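Local atomic coordinates of sgbp-b (Bacteroides uniformis, PDB entry 7K44), a protein that probably binds xyloglucan at the bacterial cell surface, as a glycan-binding component of a complex xyloglucan utilization locus. Residues Pro125-Pro136 / Gly196-Leu207; His311-Asp321 / Met332-Asp343. All coordinates share one frame; numbering follows the deposited sequence. Where two conformers were deposited one is given.

Interaction 1: residues Pro125-Pro136 / Gly196-Leu207; sequences PPSISKVSSMMP and GGTAEVPGFYPL
I128, A199 and V201 form part of the apolar filling of an immunoglobulin-like IPT/TIG beta sandwich, where edge strands 127-131 and 197-201 lie in different sheets. The segment axes run 29° from parallel and approach to 6.0 Å. With CG1 of I128 beside the backbone N (chi1 -67°), its CG2 is carried round to V201 CG2 at 3.6 Å, the two side chains crossing at about a right angle, while I128 CD1 also reaches A199 CB. At the strand starts, one water donates to both P126 O and T198 O, bridging the two backbones.

Beyond strand 127-131 the backbones bond directly. Y205 N donates to M134 O at 2.7 Å, the only direct hydrogen bond between the segments. M134 is bent at chi2 and chi3, which folds its CE onto G203 O (3.3 Å) and leaves SD at the edge of the F204 ring, a Met-aromatic contact. M135 sets CG over one face of Y205, toward the rim, 3.9 Å from the ring centroid and 15° off the normal, in a CH-pi contact; its chain then rises away, SD standing farther above in a Met-aromatic contact. P136 O, at that ring's edge 3.4 Å from Y205 CE1, is buried without a hydrogen-bond partner.

Strand 141-147 pairs with 127-131, and 188-194 pairs with 197-204; I192 packs on I128, and L190 on V131 and F204.

Interaction 2: residues His311-Asp321 / Met332-Asp343; sequences HNYTNYRPVSD and MQCSIPLSELVD
With CG anti to the backbone N (chi1 -152°), H311 throws its imidazole onto the end of the 3-10 segment 338-340 and the loop after it, and D343, its CG beside its own backbone N (chi1 -82°), brings a carboxylate up to meet it. H311 ND1 donates to D343 OD1 at 2.9 Å, reaching that oxygen from above the carboxylate plane; ring and carboxylate stand 80° apart. H311 NE2 donates to S339 O at 3.1 Å, tilted from the ring plane. E340 O lies in plane at the CD2 edge, and V342 O sits over one face. Both ring nitrogens act as donors, one of them to a carboxylate, which would probably favour a protonated imidazole. A leucine in place of H311 would lose both N-H donors, and is likely to leave D343 OD1 and S339 O without these partners and this loop less firmly tied.

These residues join the two sheets of a beta sandwich in the xyloglucan-binding domain: 313-316 is an outermost strand, paired with 300-305, whereas 331-337 pairs with 283-291. From strand 331-337, I336 reaches two rings of the other segment. Its CD1 stands 4.1 Å above the centre of the Y316 ring in a CH-pi contact, and its CG2 lies over one face of Y313, toward the rim.

At the far end D321 N donates to Q333 O at 2.9 Å, nearly straight. D321 OD2 takes S335 OG on its syn side at 2.5 Å and Q333 NE2 on its anti side at 2.9 Å; S335 OG is also bonded to Q286, and Q333 OE1 accepts from M134 N and R381, which orients the amide. A water links Y316 OH to S335 O.

In the fold
Interaction 1 belongs to the IPT/TIG domain and interaction 2 to the xyloglucan-binding domain, which follow one another along the chain. Their centres lie 23 Å apart, yet they touch at one polar joint: Q333 OE1 probably accepts a hydrogen bond from M134 N at 2.8 Å. R381, from the same domain as Q333, also bonds this oxygen; S133 OG to E288 and K130 NZ to F322 O are further hydrogen bonds between the domains. No residue of either interaction is among the calcium ligands N213, D215, D241, K243 and D378; the M135 side chain stands about 9 Å from the ion and packs on N379, next in sequence to D378.

Interaction 1: residues Pro125-Pro136 / Gly196-Leu207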
# COMPACT_ATOMS: atom_id res chain seq x y z
N PRO A 125 -3.70 -17.39 9.49
CA PRO A 125 -3.52 -17.05 8.09
C PRO A 125 -3.13 -15.59 7.95
O PRO A 125 -3.46 -14.76 8.82
CB PRO A 125 -4.90 -17.31 7.47
CG PRO A 125 -5.85 -17.12 8.59
CD PRO A 125 -5.12 -17.65 9.81
N PRO A 126 -2.42 -15.23 6.88
CA PRO A 126 -2.10 -13.82 6.67
C PRO A 126 -3.33 -13.06 6.20
O PRO A 126 -4.30 -13.63 5.70
CB PRO A 126 -1.04 -13.87 5.56
CG PRO A 126 -1.45 -15.08 4.73
CD PRO A 126 -2.03 -16.08 5.75
N SER A 127 -3.28 -11.75 6.36
CA SER A 127 -4.34 -10.88 5.88
C SER A 127 -3.70 -9.62 5.33
O SER A 127 -2.60 -9.24 5.73
CB SER A 127 -5.35 -10.53 6.98
OG SER A 127 -4.70 -10.07 8.15
N ILE A 128 -4.40 -8.99 4.39
CA ILE A 128 -3.95 -7.74 3.77
C ILE A 128 -4.98 -6.66 4.05
O ILE A 128 -6.17 -6.84 3.77
CB ILE A 128 -3.75 -7.91 2.26
CG1 ILE A 128 -2.59 -8.86 1.99
CG2 ILE A 128 -3.50 -6.54 1.62
CD1 ILE A 128 -2.60 -9.47 0.59
N SER A 129 -4.53 -5.54 4.62
CA SER A 129 -5.44 -4.43 4.86
C SER A 129 -5.26 -3.27 3.88
O SER A 129 -6.23 -2.56 3.61
CB SER A 129 -5.31 -3.91 6.29
OG SER A 129 -4.00 -3.45 6.55
N LYS A 130 -4.06 -3.06 3.35
CA LYS A 130 -3.81 -1.94 2.46
C LYS A 130 -2.68 -2.30 1.51
O LYS A 130 -1.75 -3.02 1.87
CB LYS A 130 -3.44 -0.68 3.26
CG LYS A 130 -4.60 0.27 3.49
CD LYS A 130 -4.12 1.70 3.61
CE LYS A 130 -3.27 1.91 4.85
NZ LYS A 130 -3.14 3.36 5.16
N VAL A 131 -2.75 -1.77 0.27
CA VAL A 131 -1.70 -1.95 -0.73
C VAL A 131 -1.37 -0.57 -1.29
O VAL A 131 -2.25 0.28 -1.46
CB VAL A 131 -2.10 -2.93 -1.86
CG1 VAL A 131 -0.90 -3.25 -2.72
CG2 VAL A 131 -2.70 -4.19 -1.29
N SER A 132 -0.08 -0.35 -1.57
CA SER A 132 0.35 0.99 -1.97
C SER A 132 -0.25 1.40 -3.31
O SER A 132 -0.56 2.59 -3.50
CB SER A 132 1.88 1.06 -1.92
OG SER A 132 2.45 0.21 -2.88
N SER A 133 -0.47 0.46 -4.22
CA SER A 133 -1.16 0.79 -5.46
C SER A 133 -1.79 -0.48 -6.00
O SER A 133 -1.26 -1.58 -5.80
CB SER A 133 -0.19 1.38 -6.49
OG SER A 133 -0.85 1.56 -7.73
N MET A 134 -2.93 -0.32 -6.67
CA MET A 134 -3.55 -1.45 -7.35
C MET A 134 -3.00 -1.65 -8.74
O MET A 134 -3.39 -2.60 -9.43
CB MET A 134 -5.07 -1.29 -7.41
CG MET A 134 -5.75 -1.32 -6.06
SD MET A 134 -5.78 -2.96 -5.28
CE MET A 134 -7.26 -3.64 -6.03
N MET A 135 -2.11 -0.77 -9.19
CA MET A 135 -1.50 -0.89 -10.51
C MET A 135 -0.05 -0.44 -10.45
O MET A 135 0.36 0.50 -11.14
CB MET A 135 -2.30 -0.11 -11.57
CG MET A 135 -1.95 -0.55 -12.97
SD MET A 135 -2.97 0.24 -14.23
CE MET A 135 -4.48 -0.66 -14.05
N PRO A 136 0.78 -1.12 -9.66
CA PRO A 136 2.18 -0.69 -9.54
C PRO A 136 2.93 -0.87 -10.85
O PRO A 136 2.75 -1.84 -11.59
CB PRO A 136 2.75 -1.62 -8.46
CG PRO A 136 1.57 -2.22 -7.80
CD PRO A 136 0.50 -2.30 -8.83
N GLY A 196 1.07 -20.36 6.83
CA GLY A 196 -0.21 -20.31 7.52
C GLY A 196 -1.44 -20.14 6.66
O GLY A 196 -2.55 -20.26 7.18
N GLY A 197 -1.29 -19.82 5.38
CA GLY A 197 -2.44 -19.65 4.51
C GLY A 197 -2.19 -18.56 3.49
O GLY A 197 -1.05 -18.18 3.22
N THR A 198 -3.29 -18.06 2.92
CA THR A 198 -3.24 -17.14 1.79
C THR A 198 -4.17 -15.97 2.03
O THR A 198 -5.30 -16.13 2.49
CB THR A 198 -3.60 -17.84 0.48
OG1 THR A 198 -2.66 -18.89 0.22
CG2 THR A 198 -3.58 -16.85 -0.69
N ALA A 199 -3.68 -14.77 1.73
CA ALA A 199 -4.48 -13.56 1.72
C ALA A 199 -4.58 -13.08 0.29
O ALA A 199 -3.59 -13.09 -0.45
CB ALA A 199 -3.82 -12.46 2.56
N GLU A 200 -5.79 -12.68 -0.11
CA GLU A 200 -6.06 -12.30 -1.49
C GLU A 200 -6.69 -10.91 -1.55
O GLU A 200 -7.53 -10.57 -0.71
CB GLU A 200 -7.00 -13.31 -2.16
CG GLU A 200 -6.34 -14.64 -2.50
CD GLU A 200 -7.32 -15.67 -3.04
OE1 GLU A 200 -8.25 -15.29 -3.79
OE2 GLU A 200 -7.16 -16.87 -2.70
N VAL A 201 -6.27 -10.12 -2.53
CA VAL A 201 -6.87 -8.83 -2.85
C VAL A 201 -7.42 -8.92 -4.27
O VAL A 201 -6.63 -8.90 -5.23
CB VAL A 201 -5.85 -7.68 -2.74
CG1 VAL A 201 -6.51 -6.35 -3.15
CG2 VAL A 201 -5.29 -7.59 -1.34
N PRO A 202 -8.73 -9.01 -4.45
CA PRO A 202 -9.28 -9.02 -5.81
C PRO A 202 -9.27 -7.62 -6.41
O PRO A 202 -9.08 -6.62 -5.73
CB PRO A 202 -10.72 -9.49 -5.59
CG PRO A 202 -11.05 -8.97 -4.22
CD PRO A 202 -9.78 -9.05 -3.42
N GLY A 203 -9.48 -7.57 -7.73
CA GLY A 203 -9.48 -6.29 -8.41
C GLY A 203 -8.12 -5.71 -8.67
O GLY A 203 -8.02 -4.54 -9.08
N PHE A 204 -7.06 -6.47 -8.44
CA PHE A 204 -5.70 -5.98 -8.62
C PHE A 204 -5.36 -5.86 -10.10
O PHE A 204 -5.82 -6.63 -10.95
CB PHE A 204 -4.73 -6.93 -7.92
CG PHE A 204 -3.33 -6.41 -7.83
CD1 PHE A 204 -3.01 -5.40 -6.95
CD2 PHE A 204 -2.34 -6.96 -8.62
CE1 PHE A 204 -1.71 -4.92 -6.88
CE2 PHE A 204 -1.05 -6.48 -8.56
CZ PHE A 204 -0.73 -5.47 -7.68
N TYR A 205 -4.55 -4.85 -10.43
CA TYR A 205 -4.11 -4.59 -11.79
C TYR A 205 -5.25 -4.46 -12.82
O TYR A 205 -5.28 -5.20 -13.81
CB TYR A 205 -3.07 -5.59 -12.25
CG TYR A 205 -1.90 -4.90 -12.91
CD1 TYR A 205 -0.89 -4.32 -12.16
CD2 TYR A 205 -1.85 -4.78 -14.29
CE1 TYR A 205 0.17 -3.66 -12.78
CE2 TYR A 205 -0.80 -4.11 -14.92
CZ TYR A 205 0.20 -3.56 -14.15
OH TYR A 205 1.25 -2.90 -14.76
N PRO A 206 -6.18 -3.52 -12.61
CA PRO A 206 -7.40 -3.40 -13.45
C PRO A 206 -7.14 -2.74 -14.80
O PRO A 206 -7.65 -1.65 -15.14
CB PRO A 206 -8.33 -2.58 -12.56
CG PRO A 206 -7.41 -1.70 -11.78
CD PRO A 206 -6.18 -2.54 -11.51
N LEU A 207 -6.36 -3.43 -15.63
CA LEU A 207 -6.02 -2.89 -16.95
C LEU A 207 -7.25 -2.67 -17.82
O LEU A 207 -7.28 -1.75 -18.64
CB LEU A 207 -5.07 -3.82 -17.67
CG LEU A 207 -3.63 -3.85 -17.17
CD1 LEU A 207 -2.81 -4.83 -18.00
CD2 LEU A 207 -3.05 -2.45 -17.23
O HOH W 1 -6.44 -15.13 4.99

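Interaction 2: residues His311-Asp321 / Met332-Asp343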
# COMPACT_ATOMS: atom_id res chain seq x y z
N HIS A 311 -18.92 20.87 -12.87
CA HIS A 311 -18.73 19.85 -11.85
C HIS A 311 -17.26 19.50 -11.65
O HIS A 311 -16.93 18.37 -11.29
CB HIS A 311 -19.57 18.60 -12.14
CG HIS A 311 -19.97 17.84 -10.91
ND1 HIS A 311 -21.28 17.64 -10.55
CD2 HIS A 311 -19.22 17.22 -9.96
CE1 HIS A 311 -21.33 16.94 -9.44
NE2 HIS A 311 -20.10 16.67 -9.05
N ASN A 312 -16.36 20.46 -11.86
CA ASN A 312 -14.94 20.21 -11.65
C ASN A 312 -14.62 19.96 -10.18
O ASN A 312 -15.34 20.38 -9.27
CB ASN A 312 -14.10 21.36 -12.24
CG ASN A 312 -14.36 22.73 -11.59
OD1 ASN A 312 -15.19 22.89 -10.69
ND2 ASN A 312 -13.67 23.74 -12.09
N TYR A 313 -13.54 19.22 -9.96
CA TYR A 313 -12.97 19.05 -8.63
C TYR A 313 -11.75 19.96 -8.55
O TYR A 313 -10.81 19.81 -9.34
CB TYR A 313 -12.57 17.60 -8.39
CG TYR A 313 -12.14 17.29 -6.98
CD1 TYR A 313 -13.07 17.28 -5.94
CD2 TYR A 313 -10.82 17.01 -6.68
CE1 TYR A 313 -12.68 17.00 -4.65
CE2 TYR A 313 -10.42 16.74 -5.39
CZ TYR A 313 -11.36 16.73 -4.38
OH TYR A 313 -10.98 16.45 -3.09
N THR A 314 -11.75 20.90 -7.61
CA THR A 314 -10.72 21.93 -7.53
C THR A 314 -9.86 21.77 -6.28
O THR A 314 -10.17 21.00 -5.37
CB THR A 314 -11.32 23.34 -7.58
OG1 THR A 314 -12.12 23.54 -6.40
CG2 THR A 314 -12.17 23.56 -8.83
N ASN A 315 -8.76 22.52 -6.27
CA ASN A 315 -7.89 22.66 -5.11
C ASN A 315 -7.22 21.35 -4.72
O ASN A 315 -7.00 21.07 -3.54
CB ASN A 315 -8.62 23.28 -3.92
CG ASN A 315 -8.97 24.73 -4.15
OD1 ASN A 315 -8.18 25.49 -4.72
ND2 ASN A 315 -10.15 25.12 -3.72
N TYR A 316 -6.87 20.54 -5.71
CA TYR A 316 -6.34 19.21 -5.45
C TYR A 316 -4.82 19.18 -5.39
O TYR A 316 -4.13 19.78 -6.22
CB TYR A 316 -6.83 18.23 -6.51
CG TYR A 316 -6.35 16.83 -6.26
CD1 TYR A 316 -6.80 16.11 -5.16
CD2 TYR A 316 -5.43 16.22 -7.11
CE1 TYR A 316 -6.36 14.84 -4.92
CE2 TYR A 316 -4.98 14.94 -6.88
CZ TYR A 316 -5.46 14.25 -5.78
OH TYR A 316 -5.02 12.96 -5.52
N ARG A 317 -4.30 18.48 -4.38
CA ARG A 317 -2.87 18.19 -4.27
C ARG A 317 -2.71 16.68 -4.37
O ARG A 317 -3.33 15.95 -3.57
CB ARG A 317 -2.33 18.68 -2.92
CG ARG A 317 -2.22 20.20 -2.78
CD ARG A 317 -1.53 20.58 -1.45
NE ARG A 317 -0.12 20.19 -1.43
CZ ARG A 317 0.88 21.02 -1.71
NH1 ARG A 317 2.13 20.58 -1.67
NH2 ARG A 317 0.63 22.28 -2.04
N PRO A 318 -1.94 16.17 -5.33
CA PRO A 318 -1.77 14.72 -5.45
C PRO A 318 -1.19 14.14 -4.17
O PRO A 318 -0.12 14.54 -3.72
CB PRO A 318 -0.80 14.57 -6.63
CG PRO A 318 -1.05 15.81 -7.45
CD PRO A 318 -1.29 16.90 -6.44
N VAL A 319 -1.93 13.21 -3.59
CA VAL A 319 -1.54 12.53 -2.36
C VAL A 319 -1.82 11.05 -2.56
O VAL A 319 -2.73 10.66 -3.30
CB VAL A 319 -2.31 13.05 -1.12
CG1 VAL A 319 -1.78 14.41 -0.69
CG2 VAL A 319 -3.82 13.09 -1.37
N SER A 320 -1.04 10.22 -1.86
CA SER A 320 -1.18 8.77 -1.99
C SER A 320 -2.43 8.26 -1.27
O SER A 320 -2.71 8.65 -0.13
CB SER A 320 0.06 8.10 -1.39
OG SER A 320 -0.17 6.72 -1.17
N ASP A 321 -3.17 7.36 -1.92
CA ASP A 321 -4.26 6.66 -1.25
C ASP A 321 -3.75 5.88 -0.05
O ASP A 321 -4.51 5.62 0.89
CB ASP A 321 -4.91 5.65 -2.19
CG ASP A 321 -5.72 6.30 -3.30
OD1 ASP A 321 -5.95 7.53 -3.25
OD2 ASP A 321 -6.10 5.56 -4.22
N MET A 332 2.82 7.16 -6.86
CA MET A 332 1.68 7.04 -5.96
C MET A 332 0.42 6.70 -6.74
O MET A 332 0.25 7.12 -7.89
CB MET A 332 1.34 8.39 -5.33
CG MET A 332 2.45 9.14 -4.65
SD MET A 332 1.70 10.63 -3.95
CE MET A 332 1.62 11.73 -5.38
N GLN A 333 -0.52 6.02 -6.08
CA GLN A 333 -1.87 5.91 -6.59
C GLN A 333 -2.73 7.00 -5.97
O GLN A 333 -2.76 7.17 -4.75
CB GLN A 333 -2.46 4.54 -6.25
CG GLN A 333 -3.94 4.44 -6.54
CD GLN A 333 -4.48 3.07 -6.25
OE1 GLN A 333 -4.29 2.13 -7.02
NE2 GLN A 333 -5.18 2.95 -5.13
N CYS A 334 -3.46 7.71 -6.82
CA CYS A 334 -4.30 8.83 -6.43
C CYS A 334 -5.72 8.54 -6.91
O CYS A 334 -5.92 8.22 -8.08
CB CYS A 334 -3.82 10.10 -7.13
SG CYS A 334 -2.10 10.59 -6.68
N SER A 335 -6.70 8.66 -6.02
CA SER A 335 -8.10 8.42 -6.36
C SER A 335 -8.94 9.65 -6.07
O SER A 335 -8.76 10.32 -5.04
CB SER A 335 -8.69 7.22 -5.60
OG SER A 335 -7.95 6.02 -5.84
N ILE A 336 -9.88 9.94 -6.97
CA ILE A 336 -10.86 11.01 -6.80
C ILE A 336 -12.25 10.41 -7.00
O ILE A 336 -12.49 9.76 -8.03
CB ILE A 336 -10.61 12.15 -7.79
CG1 ILE A 336 -9.24 12.78 -7.52
CG2 ILE A 336 -11.73 13.19 -7.71
CD1 ILE A 336 -9.00 14.03 -8.26
N PRO A 337 -13.18 10.59 -6.07
CA PRO A 337 -14.51 9.99 -6.26
C PRO A 337 -15.15 10.52 -7.53
O PRO A 337 -15.16 11.73 -7.78
CB PRO A 337 -15.28 10.43 -5.01
CG PRO A 337 -14.20 10.71 -3.98
CD PRO A 337 -13.07 11.30 -4.79
N LEU A 338 -15.70 9.61 -8.33
CA LEU A 338 -16.30 10.02 -9.59
C LEU A 338 -17.50 10.91 -9.37
O LEU A 338 -17.81 11.77 -10.21
CB LEU A 338 -16.66 8.79 -10.43
CG LEU A 338 -16.94 9.02 -11.91
CD1 LEU A 338 -15.69 9.60 -12.61
CD2 LEU A 338 -17.38 7.73 -12.55
N SER A 339 -18.20 10.74 -8.24
CA SER A 339 -19.32 11.62 -7.93
C SER A 339 -18.89 13.06 -7.67
O SER A 339 -19.75 13.95 -7.65
CB SER A 339 -20.15 11.06 -6.77
OG SER A 339 -19.41 11.03 -5.57
N GLU A 340 -17.59 13.33 -7.45
CA GLU A 340 -17.10 14.70 -7.36
C GLU A 340 -16.80 15.30 -8.72
O GLU A 340 -16.44 16.47 -8.81
CB GLU A 340 -15.82 14.77 -6.51
CG GLU A 340 -15.98 14.42 -5.02
CD GLU A 340 -16.65 15.52 -4.20
OE1 GLU A 340 -16.99 16.59 -4.75
OE2 GLU A 340 -16.81 15.31 -2.98
N LEU A 341 -16.93 14.51 -9.79
CA LEU A 341 -16.55 14.93 -11.12
C LEU A 341 -17.67 14.86 -12.14
O LEU A 341 -17.55 15.47 -13.21
CB LEU A 341 -15.40 14.08 -11.65
CG LEU A 341 -14.07 14.22 -10.94
CD1 LEU A 341 -13.14 13.05 -11.31
CD2 LEU A 341 -13.46 15.55 -11.32
N VAL A 342 -18.74 14.11 -11.87
CA VAL A 342 -19.77 13.86 -12.87
C VAL A 342 -21.15 14.12 -12.27
O VAL A 342 -21.38 13.88 -11.08
CB VAL A 342 -19.69 12.43 -13.47
CG1 VAL A 342 -18.25 12.11 -13.91
CG2 VAL A 342 -20.22 11.38 -12.49
N ASP A 343 -22.05 14.64 -13.12
CA ASP A 343 -23.43 14.91 -12.71
C ASP A 343 -24.28 13.65 -12.72
O ASP A 343 -25.28 13.57 -11.99
CB ASP A 343 -24.08 15.89 -13.68
CG ASP A 343 -23.73 17.33 -13.39
OD1 ASP A 343 -23.64 17.70 -12.20
OD2 ASP A 343 -23.57 18.11 -14.36
O HOH W 2 -19.72 17.16 -6.28
O HOH W 3 -6.70 11.51 -3.86
O HOH W 4 0.40 5.09 -3.33